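Local coordinates for protein putative phosphosugar isomerase (Clostridium difficile, PDB 3G68) that is probably a sugar-phosphate isomerase built from two SIS domains, related to the isomerase half of glucosamine-6-phosphate synthase, though its own reaction is not established, at residues P12-M15 with R16-I19; L25-E28 with V29-T32; N201-K204 with L205-K209. All coordinates share one frame; numbering follows the deposited sequence. Where two conformers were deposited one is given.

Contact 1: P12-M15 with R16-I19; sequences PVRM and REII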
ATOM      1  N   PRO B  12      23.450  24.350  20.652  1.00 10.07           N
ATOM      2  CA  PRO B  12      22.275  24.369  19.765  1.00  9.65           C
ATOM      3  C   PRO B  12      20.882  24.379  20.468  1.00  9.29           C
ATOM      4  O   PRO B  12      20.016  25.165  20.065  1.00  8.74           O
ATOM      5  CB  PRO B  12      22.487  23.132  18.878  1.00 11.66           C
ATOM      6  CG  PRO B  12      23.994  22.984  18.859  1.00 11.18           C
ATOM      7  CD  PRO B  12      24.368  23.261  20.288  1.00 10.87           C
ATOM      8  N   VAL B  13      20.703  23.615  21.543  1.00  9.78           N
ATOM      9  CA  VAL B  13      19.389  23.563  22.256  1.00 11.59           C
ATOM     10  C   VAL B  13      19.046  24.957  22.831  1.00 10.30           C
ATOM     11  O   VAL B  13      17.949  25.477  22.661  1.00 11.82           O
ATOM     12  CB  VAL B  13      19.382  22.456  23.375  1.00 11.83           C
ATOM     13  CG1 VAL B  13      18.080  22.458  24.169  1.00 14.01           C
ATOM     14  CG2 VAL B  13      19.625  21.094  22.767  1.00 20.29           C
ATOM     15  N   ARG B  14      20.025  25.590  23.449  1.00 10.39           N
ATOM     16  CA  ARG B  14      19.843  26.931  24.028  0.50 10.74           C
ATOM     17  C   ARG B  14      19.567  27.965  22.959  1.00 11.49           C
ATOM     18  O   ARG B  14      18.705  28.832  23.139  1.00 12.31           O
ATOM     19  CB  ARG B  14      21.042  27.363  24.893  0.50 10.97           C
ATOM     20  CG  ARG B  14      21.147  26.666  26.254  0.50  9.13           C
ATOM     21  CD  ARG B  14      19.925  26.900  27.139  0.50  9.08           C
ATOM     22  NE  ARG B  14      20.098  26.303  28.458  0.50 11.08           N
ATOM     23  CZ  ARG B  14      19.206  26.345  29.450  0.50 10.54           C
ATOM     24  NH1 ARG B  14      18.031  26.956  29.303  0.50 13.11           N
ATOM     25  NH2 ARG B  14      19.496  25.753  30.604  0.50  6.77           N
HETATM   26  N   MSE B  15      20.263  27.874  21.820  1.00  9.65           N
HETATM   27  CA  MSE B  15      20.086  28.847  20.730  0.50  9.60           C
HETATM   28  C   MSE B  15      18.661  28.802  20.167  1.00  9.00           C
HETATM   29  O   MSE B  15      18.030  29.846  19.951  1.00 10.40           O
HETATM   30  CB  MSE B  15      21.131  28.637  19.636  0.50  9.53           C
HETATM   31  CG  MSE B  15      22.555  28.985  20.082  0.50  9.37           C
HETATM   32 SE   MSE B  15      23.829  28.909  18.600  0.38 12.38          SE
HETATM   33  CE  MSE B  15      23.057  30.448  17.546  0.50  9.42           C
ATOM     34  N   ARG B  16      18.154  27.604  19.983  1.00  9.25           N
ATOM     35  CA  ARG B  16      16.780  27.401  19.496  1.00  9.04           C
ATOM     36  C   ARG B  16      15.740  27.954  20.476  1.00 10.95           C
ATOM     37  O   ARG B  16      14.725  28.509  20.035  1.00 12.17           O
ATOM     38  CB  ARG B  16      16.510  25.945  19.240  1.00 10.32           C
ATOM     39  CG  ARG B  16      17.262  25.434  18.061  1.00 11.05           C
ATOM     40  CD  ARG B  16      17.217  23.978  18.042  1.00 13.52           C
ATOM     41  NE  ARG B  16      18.073  23.506  16.983  1.00 17.37           N
ATOM     42  CZ  ARG B  16      18.716  22.353  16.991  1.00 18.30           C
ATOM     43  NH1 ARG B  16      18.620  21.531  18.026  1.00 16.06           N
ATOM     44  NH2 ARG B  16      19.468  22.046  15.956  1.00 16.45           N
ATOM     45  N   GLU B  17      15.992  27.821  21.783  1.00 10.44           N
ATOM     46  CA  GLU B  17      15.119  28.383  22.816  1.00 12.33           C
ATOM     47  C   GLU B  17      15.077  29.909  22.786  1.00 13.25           C
ATOM     48  O   GLU B  17      14.004  30.546  22.942  1.00 11.48           O
ATOM     49  CB  GLU B  17      15.544  27.955  24.210  1.00 13.13           C
ATOM     50  CG  GLU B  17      15.311  26.480  24.469  1.00 12.69           C
ATOM     51  CD  GLU B  17      15.902  26.010  25.781  1.00 13.90           C
ATOM     52  OE1 GLU B  17      16.617  26.810  26.426  1.00 14.78           O
ATOM     53  OE2 GLU B  17      15.677  24.825  26.130  1.00 17.42           O
ATOM     54  N   ILE B  18      16.249  30.487  22.578  1.00 12.46           N
ATOM     55  CA  ILE B  18      16.404  31.916  22.467  1.00 11.78           C
ATOM     56  C   ILE B  18      15.650  32.462  21.261  1.00 11.51           C
ATOM     57  O   ILE B  18      14.968  33.461  21.363  1.00 12.65           O
ATOM     58  CB  ILE B  18      17.891  32.315  22.463  1.00 10.23           C
ATOM     59  CG1 ILE B  18      18.471  32.052  23.865  1.00  9.74           C
ATOM     60  CG2 ILE B  18      18.045  33.805  22.073  1.00 10.63           C
ATOM     61  CD1 ILE B  18      19.988  32.224  23.938  1.00  9.54           C
ATOM     62  N   ILE B  19      15.780  31.799  20.126  1.00 13.65           N
ATOM     63  CA  ILE B  19      15.046  32.153  18.905  1.00 13.25           C
ATOM     64  C   ILE B  19      13.517  32.126  19.167  1.00 15.08           C
ATOM     65  O   ILE B  19      12.833  33.096  18.860  1.00 15.19           O
ATOM     66  CB  ILE B  19      15.485  31.225  17.733  1.00 14.79           C
ATOM     67  CG1 ILE B  19      16.842  31.695  17.199  1.00 10.88           C
ATOM     68  CG2 ILE B  19      14.449  31.187  16.580  1.00 17.81           C
ATOM     69  CD1 ILE B  19      17.558  30.659  16.279  1.00 11.03           C
TER
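Arg14 and Glu17, three residues apart on helix 4-20, meet in a salt bridge that belongs to one of two arginine conformers: Arg14 NH1 gives a hydrogen bond to Glu17 OE1 over 3.2 Å. The bond is bent, with an angle of 137° at the hydrogen; OE1 uses its syn lone pair and sits 31° out of the guanidinium plane. The two flat groups stand almost at right angles, and the bridge is monodentate. A bend at chi2 (-60°) turns Arg14 CD toward the glutamate, 3.4 Å from Glu17 OE1 in this conformer; NE pairs with Glu10, one turn back. The other carboxylate oxygen, Glu17 OE2, lies 3.9 Å from Val13 CG1, where the branched side chain adds an apolar neighbour. On another flank Arg16 stretches straight from CG to NE back along the helix, and Pro12 CB sits 4.1 Å above one face of its guanidinium. Beneath these side chains run the i to i+4 backbone bonds, such as Arg16 N to Pro12 O at 3.1 Å. Met15 (selenomethionine), Ile18 and Ile19 face helices 145-165 and 170-184, as suits apolar residues. The chemistry is that of an amphipathic helix: the Glu10-Arg14-Glu17 charges may steady its polar face when Arg14 adopts this conformer, while the buried face depends on hydrocarbon packing.

Contact 2: L25-E28 with V29-T32; sequences LFNE and VKRT
Asn27 OD1 is gripped by two cationic side chains: Arg31 NH2 bonds to it at 3.1 Å, and Lys30 NZ reaches it more weakly at 3.4 Å. The arginine bond is moderately bent, 144° at the hydrogen, and the amide and guanidinium planes stand 75° apart, so the two groups do not stack. Asn27 also offers its backbone O, to which Arg31 NE makes a weak bond at 2.9 Å. The arginine touches both main chain and side chain, firmly only at the side-chain oxygen. Lys30 starts with CG between its own backbone N and carbonyl carbon (chi1 73°), then runs fully extended, which lays its chain past the Phe26 and Asn27 carbonyls and its CE 3.8 Å over one face of the Arg31 guanidinium. Below, Val29 CG1 packs at the edge of the Phe26 ring, 3.9 Å from CD1; both side chains rest on Leu157 of helix 145-165 and on Leu131, and Phe26 also on Leu156. A water joins Leu25 O to Val29 N where the helix has ended and no direct bond is made. Val29 O accepts from both Thr32 N and Thr32 OG1, the latter at 2.7 Å, a hydroxyl well suited to closing a turn. Two backbone bonds, Lys30 N to Phe26 O at 3.1 Å and Arg31 N to Glu28 O at 3.0 Å, hold this irregular turn, and side chains and water supplement them; the neighbouring lysine and arginine are probably eased by the asparagine oxygens and, for Lys30, by a long, weak ion pair with Glu164.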
ATOM      1  N   LEU B  25      11.129  38.575  24.381  1.00 16.39           N
ATOM      2  CA  LEU B  25      12.279  39.272  24.923  1.00 16.69           C
ATOM      3  C   LEU B  25      12.511  40.683  24.347  1.00 16.78           C
ATOM      4  O   LEU B  25      12.786  41.607  25.099  1.00 17.17           O
ATOM      5  CB  LEU B  25      13.556  38.427  24.780  1.00 17.39           C
ATOM      6  CG  LEU B  25      14.779  39.000  25.497  1.00 12.97           C
ATOM      7  CD1 LEU B  25      14.532  39.010  26.996  1.00 16.61           C
ATOM      8  CD2 LEU B  25      16.017  38.180  25.157  1.00 18.53           C
ATOM      9  N   PHE B  26      12.358  40.838  23.034  1.00 15.90           N
ATOM     10  CA  PHE B  26      12.626  42.104  22.358  1.00 14.86           C
ATOM     11  C   PHE B  26      11.388  42.971  22.070  1.00 15.63           C
ATOM     12  O   PHE B  26      11.481  43.977  21.353  1.00 14.00           O
ATOM     13  CB  PHE B  26      13.339  41.786  21.049  1.00 15.32           C
ATOM     14  CG  PHE B  26      14.666  41.112  21.258  1.00 16.41           C
ATOM     15  CD1 PHE B  26      15.750  41.843  21.752  1.00 14.43           C
ATOM     16  CD2 PHE B  26      14.840  39.751  20.997  1.00 15.38           C
ATOM     17  CE1 PHE B  26      16.990  41.230  21.975  1.00 15.73           C
ATOM     18  CE2 PHE B  26      16.094  39.140  21.218  1.00 16.00           C
ATOM     19  CZ  PHE B  26      17.164  39.893  21.693  1.00 16.47           C
ATOM     20  N   ASN B  27      10.246  42.600  22.640  1.00 15.43           N
ATOM     21  CA  ASN B  27       9.015  43.297  22.322  1.00 17.68           C
ATOM     22  C   ASN B  27       8.991  44.787  22.656  1.00 17.97           C
ATOM     23  O   ASN B  27       8.375  45.554  21.926  1.00 17.53           O
ATOM     24  CB  ASN B  27       7.822  42.668  23.010  1.00 18.71           C
ATOM     25  CG  ASN B  27       6.505  43.139  22.391  1.00 22.31           C
ATOM     26  OD1 ASN B  27       6.262  42.956  21.194  1.00 25.07           O
ATOM     27  ND2 ASN B  27       5.687  43.774  23.185  1.00 21.55           N
ATOM     28  N   GLU B  28       9.671  45.171  23.735  1.00 19.12           N
ATOM     29  CA  GLU B  28       9.695  46.564  24.206  0.60 19.64           C
ATOM     30  C   GLU B  28      10.820  47.343  23.536  1.00 19.29           C
ATOM     31  O   GLU B  28      10.596  48.417  22.997  1.00 20.87           O
ATOM     32  CB  GLU B  28       9.862  46.621  25.738  0.60 19.58           C
ATOM     33  CG  GLU B  28       9.669  48.023  26.371  0.60 19.01           C
ATOM     34  CD  GLU B  28      10.212  48.142  27.791  0.60 20.24           C
ATOM     35  OE1 GLU B  28      11.049  47.303  28.191  0.60 25.51           O
ATOM     36  OE2 GLU B  28       9.849  49.115  28.501  0.60 20.68           O
ATOM     37  N   VAL B  29      12.036  46.808  23.573  1.00 19.19           N
ATOM     38  CA  VAL B  29      13.177  47.521  22.984  1.00 18.76           C
ATOM     39  C   VAL B  29      12.996  47.810  21.481  1.00 17.95           C
ATOM     40  O   VAL B  29      13.487  48.815  21.004  1.00 18.85           O
ATOM     41  CB  VAL B  29      14.548  46.808  23.263  1.00 18.62           C
ATOM     42  CG1 VAL B  29      14.620  45.472  22.528  1.00 19.42           C
ATOM     43  CG2 VAL B  29      15.736  47.728  22.893  1.00 21.67           C
ATOM     44  N   LYS B  30      12.303  46.946  20.745  1.00 17.17           N
ATOM     45  CA  LYS B  30      12.119  47.142  19.292  1.00 17.40           C
ATOM     46  C   LYS B  30      11.274  48.383  18.990  1.00 20.99           C
ATOM     47  O   LYS B  30      11.326  48.919  17.883  1.00 20.38           O
ATOM     48  CB  LYS B  30      11.435  45.923  18.658  1.00 17.96           C
ATOM     49  CG  LYS B  30       9.928  45.760  18.958  1.00 16.39           C
ATOM     50  CD  LYS B  30       9.315  44.532  18.284  1.00 16.30           C
ATOM     51  CE  LYS B  30       7.833  44.445  18.562  1.00 17.33           C
ATOM     52  NZ  LYS B  30       7.192  43.254  17.960  1.00 12.95           N
ATOM     53  N   ARG B  31      10.443  48.759  19.971  1.00 22.74           N
ATOM     54  CA  ARG B  31       9.535  49.878  19.879  1.00 24.88           C
ATOM     55  C   ARG B  31      10.172  51.259  20.188  1.00 26.15           C
ATOM     56  O   ARG B  31       9.564  52.269  19.895  1.00 27.20           O
ATOM     57  CB  ARG B  31       8.306  49.637  20.782  1.00 25.87           C
ATOM     58  CG  ARG B  31       7.518  48.366  20.468  1.00 25.83           C
ATOM     59  CD  ARG B  31       6.474  48.066  21.548  1.00 25.49           C
ATOM     60  NE  ARG B  31       5.840  46.762  21.361  1.00 27.97           N
ATOM     61  CZ  ARG B  31       4.862  46.494  20.488  1.00 31.20           C
ATOM     62  NH1 ARG B  31       4.360  47.428  19.678  1.00 35.00           N
ATOM     63  NH2 ARG B  31       4.367  45.266  20.419  1.00 34.01           N
ATOM     64  N   THR B  32      11.379  51.302  20.759  1.00 26.71           N
ATOM     65  CA  THR B  32      12.054  52.576  21.052  1.00 27.94           C
ATOM     66  C   THR B  32      12.489  53.328  19.790  1.00 27.40           C
ATOM     67  O   THR B  32      12.524  52.762  18.689  1.00 26.26           O
ATOM     68  CB  THR B  32      13.310  52.378  21.949  1.00 28.92           C
ATOM     69  OG1 THR B  32      14.187  51.398  21.373  1.00 30.11           O
ATOM     70  CG2 THR B  32      12.896  51.919  23.313  1.00 28.82           C
TER
HETATM   71  O   HOH W   1      12.473  44.335  25.339  1.00 22.01           O

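Contact 3: N201-K204 with L205-K209; sequences NKEK and LVNSK
Asn201 meets Leu205 one turn on: its CB lies 4.2 Å from Leu205 CD1, and Asn201 O accepts Leu205 N at 3.1 Å in a nearly straight bond. The same oxygen is skirted by the leucine: Leu205 CG, set anti to its carbonyl carbon (chi1 -62°), comes within 3.3 Å of Asn201 O. The asparagine stands at the N-cap position, but its amide does not cap the helix; ND2 turns instead to the backbone oxygens of Trp197 and Asp296, a role suited to a buried amide that can donate twice. Lys202 follows. Its CG lies alongside Val206 CG2, the two side chains pointing the same way, while the charged NZ pairs with Glu199, so an aliphatic stem serves packing and the tip stays polar. Lys202 O receives Val206 N at 2.9 Å. At Glu203 the contact turns polar and exposed: CG is 3.8 Å from Asn207 ND2, and the carboxylate and amide planes are 72° apart, with no bond between the side chains. Asn207 N closes the last regular backbone bond here, to Glu203 O. Lys204 contributes through its carbonyl, which a water joins to Ser208 OG. Ser208 OG also bonds to Leu205 O at 2.6 Å, and Ser208 N comes to the same oxygen from the same face, so serine, short and able to donate, ties off the helix end. Helix 202-206, little more than one turn long, lies between helix 187-200 and strand 210-215: Asn201 and Lys204 rest on Phe286 of strand 284-289, Lys202 and Val206 touch Leu328, and Arg329 binds the carbonyls of Val206 and Ser208.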
ATOM      1  N   ASN B 201      45.723  14.996  14.643  1.00  8.54           N
ATOM      2  CA  ASN B 201      46.821  15.969  14.835  1.00  9.12           C
ATOM      3  C   ASN B 201      47.236  16.157  16.279  1.00  9.87           C
ATOM      4  O   ASN B 201      47.884  17.162  16.614  1.00 10.39           O
ATOM      5  CB  ASN B 201      46.347  17.311  14.250  1.00  8.57           C
ATOM      6  CG  ASN B 201      46.235  17.249  12.754  1.00 10.39           C
ATOM      7  OD1 ASN B 201      47.244  17.139  12.068  1.00  9.16           O
ATOM      8  ND2 ASN B 201      45.013  17.257  12.237  1.00  8.02           N
ATOM      9  N   LYS B 202      46.942  15.156  17.108  1.00  8.53           N
ATOM     10  CA  LYS B 202      47.133  15.224  18.560  1.00  8.12           C
ATOM     11  C   LYS B 202      48.553  15.608  18.988  1.00  7.09           C
ATOM     12  O   LYS B 202      48.721  16.472  19.860  1.00  7.37           O
ATOM     13  CB  LYS B 202      46.777  13.882  19.215  1.00  7.76           C
ATOM     14  CG  LYS B 202      46.739  13.966  20.744  1.00 10.95           C
ATOM     15  CD  LYS B 202      46.374  12.644  21.426  1.00 11.86           C
ATOM     16  CE  LYS B 202      44.911  12.316  21.310  1.00 20.14           C
ATOM     17  NZ  LYS B 202      44.583  11.037  22.039  1.00 20.63           N
ATOM     18  N   GLU B 203      49.544  14.952  18.393  1.00  5.07           N
ATOM     19  CA  GLU B 203      50.958  15.176  18.742  1.00  5.55           C
ATOM     20  C   GLU B 203      51.371  16.644  18.523  1.00  6.74           C
ATOM     21  O   GLU B 203      51.873  17.282  19.450  1.00  8.16           O
ATOM     22  CB  GLU B 203      51.879  14.243  17.962  1.00  3.89           C
ATOM     23  CG  GLU B 203      53.412  14.466  18.224  1.00  4.75           C
ATOM     24  CD  GLU B 203      54.318  13.514  17.500  1.00  8.83           C
ATOM     25  OE1 GLU B 203      53.815  12.793  16.615  1.00 13.71           O
ATOM     26  OE2 GLU B 203      55.558  13.490  17.785  1.00 10.79           O
ATOM     27  N   LYS B 204      51.190  17.158  17.308  1.00  8.44           N
ATOM     28  CA  LYS B 204      51.520  18.573  17.043  1.00  8.93           C
ATOM     29  C   LYS B 204      50.737  19.520  17.957  1.00  8.69           C
ATOM     30  O   LYS B 204      51.294  20.520  18.445  1.00  8.66           O
ATOM     31  CB  LYS B 204      51.303  18.947  15.576  1.00  7.47           C
ATOM     32  CG  LYS B 204      52.349  18.391  14.623  1.00 11.87           C
ATOM     33  CD  LYS B 204      52.165  18.973  13.240  1.00 13.66           C
ATOM     34  CE  LYS B 204      53.369  18.647  12.342  1.00 19.35           C
ATOM     35  NZ  LYS B 204      53.431  17.207  12.146  1.00 29.99           N
ATOM     36  N   LEU B 205      49.447  19.250  18.207  1.00  7.86           N
ATOM     37  CA  LEU B 205      48.667  20.147  19.061  1.00  5.81           C
ATOM     38  C   LEU B 205      49.154  20.180  20.520  1.00  8.16           C
ATOM     39  O   LEU B 205      49.231  21.250  21.110  1.00  7.30           O
ATOM     40  CB  LEU B 205      47.162  19.856  18.987  1.00  5.93           C
ATOM     41  CG  LEU B 205      46.540  20.039  17.594  1.00  8.67           C
ATOM     42  CD1 LEU B 205      45.099  19.524  17.543  1.00  6.76           C
ATOM     43  CD2 LEU B 205      46.589  21.482  17.102  1.00  8.99           C
ATOM     44  N   VAL B 206      49.459  19.010  21.089  1.00  6.38           N
ATOM     45  CA  VAL B 206      50.005  18.882  22.451  1.00  7.13           C
ATOM     46  C   VAL B 206      51.334  19.616  22.564  1.00  7.10           C
ATOM     47  O   VAL B 206      51.607  20.210  23.595  1.00  8.27           O
ATOM     48  CB  VAL B 206      50.122  17.370  22.893  1.00  6.78           C
ATOM     49  CG1 VAL B 206      51.002  17.152  24.119  1.00  7.88           C
ATOM     50  CG2 VAL B 206      48.741  16.784  23.120  1.00  6.90           C
ATOM     51  N   ASN B 207      52.137  19.597  21.503  1.00  5.83           N
ATOM     52  CA  ASN B 207      53.444  20.257  21.499  1.00  7.99           C
ATOM     53  C   ASN B 207      53.439  21.757  21.203  1.00  8.20           C
ATOM     54  O   ASN B 207      54.516  22.344  21.172  1.00  9.76           O
ATOM     55  CB  ASN B 207      54.367  19.598  20.458  1.00  8.57           C
ATOM     56  CG  ASN B 207      54.798  18.215  20.858  1.00 12.07           C
ATOM     57  OD1 ASN B 207      54.766  17.872  22.038  1.00 10.20           O
ATOM     58  ND2 ASN B 207      55.238  17.406  19.871  1.00 11.73           N
ATOM     59  N   SER B 208      52.271  22.346  20.983  1.00  8.62           N
ATOM     60  CA  SER B 208      52.122  23.785  20.660  1.00  9.73           C
ATOM     61  C   SER B 208      52.950  24.659  21.608  1.00  8.99           C
ATOM     62  O   SER B 208      52.893  24.503  22.818  1.00  8.74           O
ATOM     63  CB  SER B 208      50.669  24.253  20.729  1.00  9.84           C
ATOM     64  OG  SER B 208      49.783  23.523  19.905  1.00  8.00           O
ATOM     65  N   LYS B 209      53.759  25.522  21.015  1.00  8.67           N
ATOM     66  CA  LYS B 209      54.634  26.458  21.715  1.00  8.10           C
ATOM     67  C   LYS B 209      54.099  27.897  21.598  1.00  8.15           C
ATOM     68  O   LYS B 209      54.185  28.633  22.555  1.00  5.43           O
ATOM     69  CB  LYS B 209      56.036  26.399  21.131  1.00 10.88           C
ATOM     70  CG  LYS B 209      56.765  25.073  21.428  1.00 14.40           C
ATOM     71  CD  LYS B 209      58.093  24.989  20.744  1.00 20.79           C
ATOM     72  CE  LYS B 209      58.797  23.666  21.070  1.00 28.37           C
ATOM     73  NZ  LYS B 209      57.922  22.476  20.789  1.00 34.56           N
TER
HETATM   74  O   HOH W   2      50.785  22.966  17.241  1.00 22.30           O

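The three contacts are local, follow one another along the chain and do not touch. All are partly buried, each with an apolar side turned into the protein and a polar side at the surface. Contact 1, about 16 Å from the chain's centre, is the most central; contacts 2 and 3 lie about 24 Å out, on opposite sides. Contacts 1 and 2 share helix 145-165 as packing partner, whereas contact 3 packs beside the second parallel sheet. Contact 1 alone is reached by a second subunit, whose Glu10 meets Arg16. It is regular helix; in contacts 2 and 3 a hydroxyl bonds back to a carbonyl three residues earlier, and a water bridges backbone atoms in contact 2 but a carbonyl and the hydroxyl in contact 3.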